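PDB 6E57: surface glycan binding protein B from Bacteroides ovatus, which binds mixed-linkage beta-glucan at the cell surface of a gut bacterium, probably capturing the polysaccharide for uptake and breakdown. Local coordinates for residues A[100-109]-A[121-129]; A[145-155]-A[182-193]. All coordinates share one frame; numbering follows the deposited sequence.

Contact 1 of 2, residues A[100-109]-A[121-129]; sequences LKAGTYNLKI and REGLVVVNP. With EDO (1,2-ethanediol), chain H.
The carboxylate oxygen OE1 of E122 takes one short hydrogen bond from N106 and lies within a long salt bridge of K108. N106 ND2 donates to E122 OE1 at 2.6 Å, the amide reaching the anti lone pair of the oxygen from within its own plane, while amide and carboxylate are turned 60° apart. K108, side by side with E122 and pointing the same way, lays its CG against E122 CG at 3.7 Å; its NZ stays 3.9 Å from the same OE1 and closes the group with a hydrogen bond to N106 OD1. N106 reaches E122 because its CG lies anti to the backbone N (chi1 179°).

Both segments belong to the antiparallel hairpin of strands 103-113 and 118-128. G103-V127, Y105-V125, L107-G123 and I109-R121 are the hydrogen-bonded pairs, each bonded in both directions. The face bearing Y105, L107, I109, V125 and V127 is largely apolar, though R199 makes a cation-pi contact with Y105. V125 points CG1 at L100 CD1 and CG2 at L107 CD2 (3.8 Å), while V127 CG2 approaches the Y105 ring obliquely, 3.7 Å from CE1. L100 CD1 lies over one face of that ring, offset toward its rim. The phenol is tethered to the loop just before its strand: Y105 OH donates to K101 O at 2.6 Å from above the carbonyl plane, which should limit swinging of the ring. Strand 63-70 packs on L100, L107, I109 and V125, whereas strands 75-81 and 53-58 flank the hairpin within its sheet.

Aliphatic and aromatic groups thus seal the buried face; the other is mixed, with T104, L124 and V126 beyond an acid that, held by an amide with a lysine at longer range, probably keeps its negative charge.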
loop_
_atom_site.group_PDB
_atom_site.type_symbol
_atom_site.label_atom_id
_atom_site.label_comp_id
_atom_site.label_asym_id
_atom_site.label_seq_id
_atom_site.Cartn_x
_atom_site.Cartn_y
_atom_site.Cartn_z
ATOM N N LEU A 100 -2.389 -4.448 -26.353
ATOM C CA LEU A 100 -1.937 -3.584 -25.264
ATOM C C LEU A 100 -0.699 -4.205 -24.611
ATOM O O LEU A 100 -0.572 -5.431 -24.537
ATOM C CB LEU A 100 -3.061 -3.438 -24.233
ATOM C CG LEU A 100 -4.336 -2.741 -24.710
ATOM C CD1 LEU A 100 -5.473 -2.962 -23.722
ATOM C CD2 LEU A 100 -4.105 -1.252 -24.926
ATOM N N LYS A 101 0.198 -3.345 -24.120
ATOM C CA LYS A 101 1.324 -3.772 -23.299
ATOM C C LYS A 101 0.782 -4.183 -21.924
ATOM O O LYS A 101 -0.336 -3.816 -21.563
ATOM C CB LYS A 101 2.363 -2.651 -23.189
ATOM C CG LYS A 101 2.809 -2.047 -24.515
ATOM C CD LYS A 101 4.111 -1.276 -24.431
ATOM C CE LYS A 101 4.095 0.030 -25.201
ATOM N NZ LYS A 101 3.789 -0.173 -26.637
ATOM N N ALA A 102 1.568 -4.952 -21.166
ATOM C CA ALA A 102 1.166 -5.358 -19.814
ATOM C C ALA A 102 0.758 -4.117 -19.008
ATOM O O ALA A 102 1.328 -3.035 -19.186
ATOM C CB ALA A 102 2.280 -6.108 -19.129
ATOM N N GLY A 103 -0.246 -4.288 -18.138
ATOM C CA GLY A 103 -0.680 -3.245 -17.213
ATOM C C GLY A 103 -2.172 -3.305 -16.930
ATOM O O GLY A 103 -2.869 -4.221 -17.380
ATOM N N THR A 104 -2.644 -2.318 -16.162
ATOM C CA THR A 104 -4.053 -2.124 -15.849
ATOM C C THR A 104 -4.492 -0.794 -16.470
ATOM O O THR A 104 -3.829 0.221 -16.287
ATOM C CB THR A 104 -4.287 -2.192 -14.335
ATOM O OG1 THR A 104 -4.030 -3.538 -13.936
ATOM C CG2 THR A 104 -5.686 -1.792 -13.918
ATOM N N TYR A 105 -5.608 -0.824 -17.206
ATOM C CA TYR A 105 -6.055 0.291 -18.032
ATOM C C TYR A 105 -7.504 0.650 -17.694
ATOM O O TYR A 105 -8.318 -0.230 -17.419
ATOM C CB TYR A 105 -5.976 -0.077 -19.516
ATOM C CG TYR A 105 -4.590 -0.386 -20.016
ATOM C CD1 TYR A 105 -4.051 -1.656 -19.895
ATOM C CD2 TYR A 105 -3.815 0.595 -20.612
ATOM C CE1 TYR A 105 -2.776 -1.944 -20.352
ATOM C CE2 TYR A 105 -2.539 0.325 -21.076
ATOM C CZ TYR A 105 -2.017 -0.949 -20.946
ATOM O OH TYR A 105 -0.759 -1.213 -21.407
ATOM N N ASN A 106 -7.811 1.949 -17.750
ATOM C CA ASN A 106 -9.182 2.429 -17.697
ATOM C C ASN A 106 -9.768 2.373 -19.114
ATOM O O ASN A 106 -9.183 2.923 -20.046
ATOM C CB ASN A 106 -9.266 3.837 -17.103
ATOM C CG ASN A 106 -10.684 4.365 -17.067
ATOM O OD1 ASN A 106 -11.237 4.751 -18.098
ATOM N ND2 ASN A 106 -11.280 4.377 -15.887
ATOM N N LEU A 107 -10.917 1.700 -19.259
ATOM C CA LEU A 107 -11.648 1.608 -20.525
ATOM C C LEU A 107 -13.009 2.292 -20.367
ATOM O O LEU A 107 -13.768 1.935 -19.471
ATOM C CB LEU A 107 -11.825 0.135 -20.908
ATOM C CG LEU A 107 -12.687 -0.127 -22.144
ATOM C CD1 LEU A 107 -12.088 0.534 -23.377
ATOM C CD2 LEU A 107 -12.873 -1.620 -22.376
ATOM N N LYS A 108 -13.294 3.268 -21.237
ATOM C CA LYS A 108 -14.617 3.886 -21.346
ATOM C C LYS A 108 -15.223 3.510 -22.702
ATOM O O LYS A 108 -14.546 3.585 -23.727
ATOM C CB LYS A 108 -14.543 5.410 -21.204
ATOM C CG LYS A 108 -14.355 5.924 -19.782
ATOM C CD LYS A 108 -14.192 7.432 -19.693
ATOM C CE LYS A 108 -13.683 7.904 -18.346
ATOM N NZ LYS A 108 -12.249 7.580 -18.146
ATOM N N ILE A 109 -16.497 3.102 -22.674
ATOM C CA ILE A 109 -17.292 2.805 -23.864
ATOM C C ILE A 109 -18.428 3.831 -23.939
ATOM O O ILE A 109 -19.400 3.732 -23.196
ATOM C CB ILE A 109 -17.833 1.361 -23.824
ATOM C CG1 ILE A 109 -16.712 0.338 -23.614
ATOM C CG2 ILE A 109 -18.652 1.056 -25.071
ATOM C CD1 ILE A 109 -17.200 -1.056 -23.292
ATOM N N ARG A 121 -20.313 2.991 -20.298
ATOM C CA ARG A 121 -19.742 1.955 -19.431
ATOM C C ARG A 121 -18.274 2.307 -19.162
ATOM O O ARG A 121 -17.567 2.744 -20.070
ATOM C CB ARG A 121 -19.836 0.566 -20.075
ATOM C CG ARG A 121 -21.252 0.083 -20.360
ATOM C CD ARG A 121 -22.083 -0.200 -19.119
ATOM N NE ARG A 121 -23.333 -0.886 -19.440
ATOM C CZ ARG A 121 -24.380 -0.322 -20.042
ATOM N NH1 ARG A 121 -24.374 0.972 -20.320
ATOM N NH2 ARG A 121 -25.430 -1.053 -20.373
ATOM N N GLU A 122 -17.831 2.119 -17.912
ATOM C CA GLU A 122 -16.445 2.358 -17.514
ATOM C C GLU A 122 -15.962 1.178 -16.662
ATOM O O GLU A 122 -16.608 0.808 -15.691
ATOM C CB GLU A 122 -16.320 3.677 -16.748
ATOM C CG GLU A 122 -14.880 4.126 -16.543
ATOM C CD GLU A 122 -14.679 5.285 -15.579
ATOM O OE1 GLU A 122 -13.528 5.491 -15.141
ATOM O OE2 GLU A 122 -15.667 5.977 -15.263
ATOM N N GLY A 123 -14.817 0.599 -17.040
ATOM C CA GLY A 123 -14.238 -0.541 -16.333
ATOM C C GLY A 123 -12.728 -0.602 -16.486
ATOM O O GLY A 123 -12.120 0.252 -17.133
ATOM N N LEU A 124 -12.127 -1.625 -15.871
ATOM C CA LEU A 124 -10.696 -1.862 -15.934
ATOM C C LEU A 124 -10.414 -2.974 -16.951
ATOM O O LEU A 124 -11.216 -3.898 -17.109
ATOM C CB LEU A 124 -10.187 -2.251 -14.543
ATOM C CG LEU A 124 -10.327 -1.186 -13.456
ATOM C CD1 LEU A 124 -9.872 -1.731 -12.110
ATOM C CD2 LEU A 124 -9.551 0.076 -13.811
ATOM N N VAL A 125 -9.274 -2.851 -17.642
ATOM C CA VAL A 125 -8.723 -3.895 -18.500
ATOM C C VAL A 125 -7.356 -4.289 -17.928
ATOM O O VAL A 125 -6.436 -3.471 -17.884
ATOM C CB VAL A 125 -8.614 -3.425 -19.964
ATOM C CG1 VAL A 125 -7.783 -4.377 -20.812
ATOM C CG2 VAL A 125 -9.986 -3.212 -20.588
ATOM N N VAL A 126 -7.246 -5.541 -17.477
ATOM C CA VAL A 126 -6.017 -6.057 -16.900
ATOM C C VAL A 126 -5.299 -6.882 -17.974
ATOM O O VAL A 126 -5.874 -7.810 -18.546
ATOM C CB VAL A 126 -6.291 -6.873 -15.622
ATOM C CG1 VAL A 126 -5.007 -7.389 -14.985
ATOM C CG2 VAL A 126 -7.098 -6.070 -14.613
ATOM N N VAL A 127 -4.040 -6.514 -18.238
ATOM C CA VAL A 127 -3.192 -7.164 -19.230
ATOM C C VAL A 127 -1.968 -7.737 -18.503
ATOM O O VAL A 127 -1.105 -6.988 -18.043
ATOM C CB VAL A 127 -2.795 -6.179 -20.347
ATOM C CG1 VAL A 127 -2.038 -6.869 -21.468
ATOM C CG2 VAL A 127 -4.007 -5.439 -20.896
ATOM N N ASN A 128 -1.918 -9.070 -18.396
ATOM C CA ASN A 128 -0.888 -9.777 -17.630
ATOM C C ASN A 128 0.338 -10.014 -18.507
ATOM O O ASN A 128 0.210 -10.294 -19.697
ATOM C CB ASN A 128 -1.403 -11.110 -17.084
ATOM C CG ASN A 128 -2.667 -10.955 -16.269
ATOM O OD1 ASN A 128 -2.670 -10.280 -15.241
ATOM N ND2 ASN A 128 -3.745 -11.570 -16.723
ATOM N N PRO A 129 1.564 -9.932 -17.944
ATOM C CA PRO A 129 2.777 -10.225 -18.706
ATOM C C PRO A 129 2.975 -11.739 -18.872
ATOM O O PRO A 129 2.317 -12.521 -18.190
ATOM C CB PRO A 129 3.878 -9.604 -17.836
ATOM C CG PRO A 129 3.350 -9.738 -16.421
ATOM C CD PRO A 129 1.848 -9.575 -16.546
HETATM C C1 EDO H . -28.820 2.052 -19.931
HETATM O O1 EDO H . -30.206 2.105 -20.288
HETATM C C2 EDO H . -28.066 1.205 -20.953
HETATM O O2 EDO H . -28.585 -0.131 -20.970
#

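Contact 2 of 2, residues A[145-155]-A[182-193]; sequences VSPGKTARLYG and ENYLEYTIPTGV. With NA (sodium ion), chain N; PO4 (phosphate ion), chain M; PO4 (phosphate ion), chain L.
An antiparallel ladder pairs edge strand 150-154 with the central strand 184-188 of a three-stranded sheet and carries an aromatic-arginine stack on its outer face. A151-Y187 and L153-L185 are its hydrogen-bonded pairs, each bonded in both directions. The guanidinium of R152 lies flat on the Y184 ring, planes 15° apart, with CZ 3.9 Å from the ring centroid in a cation-pi contact; CD adds a CH-pi contact over the same ring. Y184 CG stands between the backbone N and the carbonyl carbon (chi1 54°), which sets the ring beneath the arginine. In the guanidinium plane, R152 NH1 donates to Y154 OH at 2.8 Å, the protein's own restraint on its rotation; in this crystal NH1 and NH2 also donate to O4 of a phosphate, probably from the crystallisation liquor. Y154 and Y184 run side by side, Y184 CB over the Y154 face and the Y184 edge turned toward it in an offset edge-to-face pair, planes at 63°.

Beyond Y154, G155 O binds a sodium ion at 2.5 Å, and a water bridges G155 N to N183 O. The buried face is mainly apolar: Y187 CE1 lies 3.6 Å from A151 CB and 3.7 Å from L153 CG, and I189 CD1 meets V145 CG2 at 3.7 Å. At the other end, the type II turn from S146 to K149 is joined to the partner by hydrogen bonds from G148 N to I189 O and from I189 N to K149 O, 3.0 Å.

Strand 175-177 pairs with the far side of 184-188. Strand 163-166 packs beneath L153, L185, Y187 and I189, while strand 209-217 lies against V145, P147 and Y187, so the ladder is packed against the neighbouring five-stranded sheet.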
loop_
_atom_site.group_PDB
_atom_site.type_symbol
_atom_site.label_atom_id
_atom_site.label_comp_id
_atom_site.label_asym_id
_atom_site.label_seq_id
_atom_site.Cartn_x
_atom_site.Cartn_y
_atom_site.Cartn_z
ATOM N N VAL A 145 7.554 8.874 -7.028
ATOM C CA VAL A 145 8.937 9.248 -7.315
ATOM C C VAL A 145 9.038 10.774 -7.396
ATOM O O VAL A 145 8.030 11.465 -7.505
ATOM C CB VAL A 145 9.436 8.589 -8.614
ATOM C CG1 VAL A 145 9.308 7.076 -8.557
ATOM C CG2 VAL A 145 8.726 9.133 -9.842
ATOM N N SER A 146 10.277 11.271 -7.357
ATOM C CA SER A 146 10.579 12.694 -7.307
ATOM C C SER A 146 11.602 13.034 -8.388
ATOM O O SER A 146 12.576 12.304 -8.569
ATOM C CB SER A 146 11.071 13.075 -5.932
ATOM O OG SER A 146 11.494 14.429 -5.891
ATOM N N PRO A 147 11.424 14.149 -9.134
ATOM C CA PRO A 147 12.320 14.482 -10.241
ATOM C C PRO A 147 13.724 14.861 -9.748
ATOM O O PRO A 147 13.858 15.669 -8.826
ATOM C CB PRO A 147 11.627 15.666 -10.932
ATOM C CG PRO A 147 10.799 16.301 -9.838
ATOM C CD PRO A 147 10.364 15.152 -8.951
ATOM N N GLY A 148 14.744 14.251 -10.366
ATOM C CA GLY A 148 16.148 14.446 -10.011
ATOM C C GLY A 148 16.691 13.323 -9.140
ATOM O O GLY A 148 17.905 13.129 -9.067
ATOM N N LYS A 149 15.789 12.575 -8.493
ATOM C CA LYS A 149 16.141 11.586 -7.478
ATOM C C LYS A 149 16.062 10.178 -8.073
ATOM O O LYS A 149 15.553 9.984 -9.173
ATOM C CB LYS A 149 15.201 11.712 -6.276
ATOM C CG LYS A 149 15.073 13.121 -5.720
ATOM C CD LYS A 149 14.752 13.157 -4.248
ATOM C CE LYS A 149 14.820 14.555 -3.675
ATOM N NZ LYS A 149 14.623 14.545 -2.207
ATOM N N THR A 150 16.577 9.208 -7.310
ATOM C CA THR A 150 16.577 7.796 -7.670
ATOM C C THR A 150 15.250 7.169 -7.223
ATOM O O THR A 150 14.653 7.607 -6.239
ATOM C CB THR A 150 17.784 7.075 -7.052
ATOM O OG1 THR A 150 17.711 7.183 -5.629
ATOM C CG2 THR A 150 19.110 7.632 -7.522
ATOM N N ALA A 151 14.808 6.146 -7.963
ATOM C CA ALA A 151 13.593 5.382 -7.669
ATOM C C ALA A 151 13.857 3.893 -7.930
ATOM O O ALA A 151 14.888 3.539 -8.497
ATOM C CB ALA A 151 12.450 5.899 -8.507
ATOM N N ARG A 152 12.917 3.037 -7.509
ATOM C CA ARG A 152 13.051 1.584 -7.616
ATOM C C ARG A 152 11.846 0.987 -8.346
ATOM O O ARG A 152 10.714 1.414 -8.142
ATOM C CB ARG A 152 13.112 0.924 -6.236
ATOM C CG ARG A 152 14.114 1.544 -5.278
ATOM C CD ARG A 152 14.039 0.879 -3.924
ATOM N NE ARG A 152 15.246 1.138 -3.161
ATOM C CZ ARG A 152 15.668 0.386 -2.154
ATOM N NH1 ARG A 152 14.927 -0.625 -1.732
ATOM N NH2 ARG A 152 16.833 0.639 -1.583
ATOM N N LEU A 153 12.124 -0.024 -9.175
ATOM C CA LEU A 153 11.132 -0.962 -9.680
ATOM C C LEU A 153 11.435 -2.346 -9.094
ATOM O O LEU A 153 12.588 -2.786 -9.105
ATOM C CB LEU A 153 11.189 -0.998 -11.212
ATOM C CG LEU A 153 10.928 0.327 -11.928
ATOM C CD1 LEU A 153 11.182 0.189 -13.421
ATOM C CD2 LEU A 153 9.512 0.816 -11.681
ATOM N N TYR A 154 10.396 -3.002 -8.563
ATOM C CA TYR A 154 10.426 -4.406 -8.175
ATOM C C TYR A 154 9.612 -5.213 -9.190
ATOM O O TYR A 154 8.595 -4.734 -9.687
ATOM C CB TYR A 154 9.844 -4.608 -6.774
ATOM C CG TYR A 154 10.659 -4.018 -5.654
ATOM C CD1 TYR A 154 11.765 -4.681 -5.146
ATOM C CD2 TYR A 154 10.317 -2.802 -5.085
ATOM C CE1 TYR A 154 12.514 -4.150 -4.109
ATOM C CE2 TYR A 154 11.058 -2.253 -4.050
ATOM C CZ TYR A 154 12.158 -2.931 -3.559
ATOM O OH TYR A 154 12.893 -2.396 -2.546
ATOM N N GLY A 155 10.063 -6.438 -9.477
ATOM C CA GLY A 155 9.349 -7.331 -10.371
ATOM C C GLY A 155 10.156 -8.572 -10.700
ATOM O O GLY A 155 10.713 -9.206 -9.802
ATOM N N GLU A 182 14.400 -8.351 -1.653
ATOM C CA GLU A 182 14.121 -8.433 -3.081
ATOM C C GLU A 182 15.059 -7.488 -3.843
ATOM O O GLU A 182 15.342 -6.376 -3.390
ATOM C CB GLU A 182 12.658 -8.098 -3.382
ATOM C CG GLU A 182 12.234 -8.529 -4.776
ATOM C CD GLU A 182 10.769 -8.336 -5.128
ATOM O OE1 GLU A 182 10.012 -7.819 -4.279
ATOM O OE2 GLU A 182 10.392 -8.707 -6.260
ATOM N N ASN A 183 15.537 -7.964 -4.999
ATOM C CA ASN A 183 16.325 -7.172 -5.927
ATOM C C ASN A 183 15.402 -6.163 -6.618
ATOM O O ASN A 183 14.190 -6.375 -6.708
ATOM C CB ASN A 183 17.024 -8.037 -6.979
ATOM C CG ASN A 183 17.967 -9.065 -6.393
ATOM O OD1 ASN A 183 18.296 -9.020 -5.209
ATOM N ND2 ASN A 183 18.398 -10.002 -7.220
ATOM N N TYR A 184 15.994 -5.074 -7.115
ATOM C CA TYR A 184 15.231 -4.003 -7.718
ATOM C C TYR A 184 16.045 -3.340 -8.830
ATOM O O TYR A 184 17.266 -3.467 -8.875
ATOM C CB TYR A 184 14.810 -2.988 -6.652
ATOM C CG TYR A 184 15.932 -2.422 -5.819
ATOM C CD1 TYR A 184 16.593 -1.267 -6.204
ATOM C CD2 TYR A 184 16.313 -3.018 -4.629
ATOM C CE1 TYR A 184 17.614 -0.727 -5.437
ATOM C CE2 TYR A 184 17.334 -2.493 -3.852
ATOM C CZ TYR A 184 17.988 -1.343 -4.257
ATOM O OH TYR A 184 19.000 -0.816 -3.504
ATOM N N LEU A 185 15.333 -2.645 -9.723
ATOM C CA LEU A 185 15.937 -1.850 -10.774
ATOM C C LEU A 185 15.945 -0.386 -10.323
ATOM O O LEU A 185 14.892 0.237 -10.191
ATOM C CB LEU A 185 15.144 -2.044 -12.070
ATOM C CG LEU A 185 15.825 -1.548 -13.345
ATOM C CD1 LEU A 185 17.082 -2.351 -13.649
ATOM C CD2 LEU A 185 14.863 -1.611 -14.522
ATOM N N GLU A 186 17.149 0.126 -10.045
ATOM C CA GLU A 186 17.363 1.507 -9.646
ATOM C C GLU A 186 17.454 2.363 -10.914
ATOM O O GLU A 186 18.086 1.959 -11.887
ATOM C CB GLU A 186 18.632 1.609 -8.798
ATOM C CG GLU A 186 18.667 2.809 -7.870
ATOM C CD GLU A 186 19.752 2.741 -6.806
ATOM O OE1 GLU A 186 20.942 2.631 -7.178
ATOM O OE2 GLU A 186 19.404 2.779 -5.606
ATOM N N TYR A 187 16.807 3.533 -10.893
ATOM C CA TYR A 187 16.818 4.453 -12.024
ATOM C C TYR A 187 16.610 5.883 -11.516
ATOM O O TYR A 187 15.978 6.087 -10.488
ATOM C CB TYR A 187 15.769 4.038 -13.060
ATOM C CG TYR A 187 14.329 4.214 -12.640
ATOM C CD1 TYR A 187 13.771 3.432 -11.639
ATOM C CD2 TYR A 187 13.511 5.142 -13.263
ATOM C CE1 TYR A 187 12.447 3.581 -11.258
ATOM C CE2 TYR A 187 12.184 5.299 -12.896
ATOM C CZ TYR A 187 11.649 4.516 -11.890
ATOM O OH TYR A 187 10.344 4.668 -11.519
ATOM N N THR A 188 17.164 6.855 -12.252
ATOM C CA THR A 188 17.077 8.275 -11.917
ATOM C C THR A 188 15.966 8.929 -12.748
ATOM O O THR A 188 15.930 8.779 -13.969
ATOM C CB THR A 188 18.412 8.993 -12.160
ATOM O OG1 THR A 188 19.462 8.232 -11.564
ATOM C CG2 THR A 188 18.431 10.398 -11.601
ATOM N N ILE A 189 15.077 9.663 -12.071
ATOM C CA ILE A 189 14.033 10.446 -12.730
ATOM C C ILE A 189 14.678 11.724 -13.262
ATOM O O ILE A 189 15.357 12.427 -12.517
ATOM C CB ILE A 189 12.867 10.763 -11.769
ATOM C CG1 ILE A 189 12.327 9.516 -11.060
ATOM C CG2 ILE A 189 11.762 11.509 -12.502
ATOM C CD1 ILE A 189 11.706 8.489 -11.980
ATOM N N PRO A 190 14.507 12.071 -14.559
ATOM C CA PRO A 190 15.020 13.336 -15.082
ATOM C C PRO A 190 14.380 14.530 -14.358
ATOM O O PRO A 190 13.230 14.438 -13.925
ATOM C CB PRO A 190 14.631 13.331 -16.568
ATOM C CG PRO A 190 14.337 11.874 -16.885
ATOM C CD PRO A 190 13.834 11.267 -15.591
ATOM N N THR A 191 15.134 15.628 -14.236
ATOM C CA THR A 191 14.687 16.832 -13.529
ATOM C C THR A 191 13.577 17.538 -14.324
ATOM O O THR A 191 12.687 18.152 -13.737
ATOM C CB THR A 191 15.864 17.775 -13.243
ATOM O OG1 THR A 191 16.479 18.132 -14.482
ATOM C CG2 THR A 191 16.897 17.164 -12.320
ATOM N N GLY A 192 13.636 17.429 -15.657
ATOM C CA GLY A 192 12.726 18.123 -16.576
ATOM C C GLY A 192 11.273 17.690 -16.439
ATOM O O GLY A 192 10.368 18.467 -16.749
ATOM N N VAL A 193 11.045 16.452 -15.982
ATOM C CA VAL A 193 9.710 15.852 -15.949
ATOM C C VAL A 193 8.853 16.593 -14.917
ATOM O O VAL A 193 9.213 16.668 -13.745
ATOM C CB VAL A 193 9.767 14.344 -15.637
ATOM C CG1 VAL A 193 8.373 13.741 -15.541
ATOM C CG2 VAL A 193 10.610 13.589 -16.653
HETATM NA NA NA N . 11.477 -10.863 -8.066
HETATM P P PO4 M . 15.071 -11.868 -5.646
HETATM O O1 PO4 M . 15.121 -13.173 -6.415
HETATM O O2 PO4 M . 14.241 -12.040 -4.391
HETATM O O3 PO4 M . 14.454 -10.781 -6.503
HETATM O O4 PO4 M . 16.480 -11.474 -5.267
HETATM P P PO4 L . 17.455 -2.540 0.634
HETATM O O1 PO4 L . 16.384 -3.581 0.393
HETATM O O2 PO4 L . 18.594 -2.762 -0.335
HETATM O O3 PO4 L . 17.978 -2.669 2.052
HETATM O O4 PO4 L . 16.864 -1.162 0.407
HETATM O O HOH W 1 12.706 -7.511 -8.686
#

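Overall arrangement
Both contacts are antiparallel strand pairs, each with a buried, mainly apolar face and a more exposed face of mixed or polar character, and they follow each other along the chain, their centres 24 Å apart and their nearest atoms about 9 Å apart without touching. Contact 1 joins the strands of a local hairpin inside a five-stranded sheet; contact 2 brings together an edge strand and the middle strand of a smaller sheet, separated by a longer excursion. Each is only partly buried. Outward chemistry sets them apart: an amide-lysine-carboxylate cluster in 100-109/121-129, a cationic stack of arginine on tyrosine with bound ions nearby in 145-155/182-193. Neither includes residues of the glycan pocket.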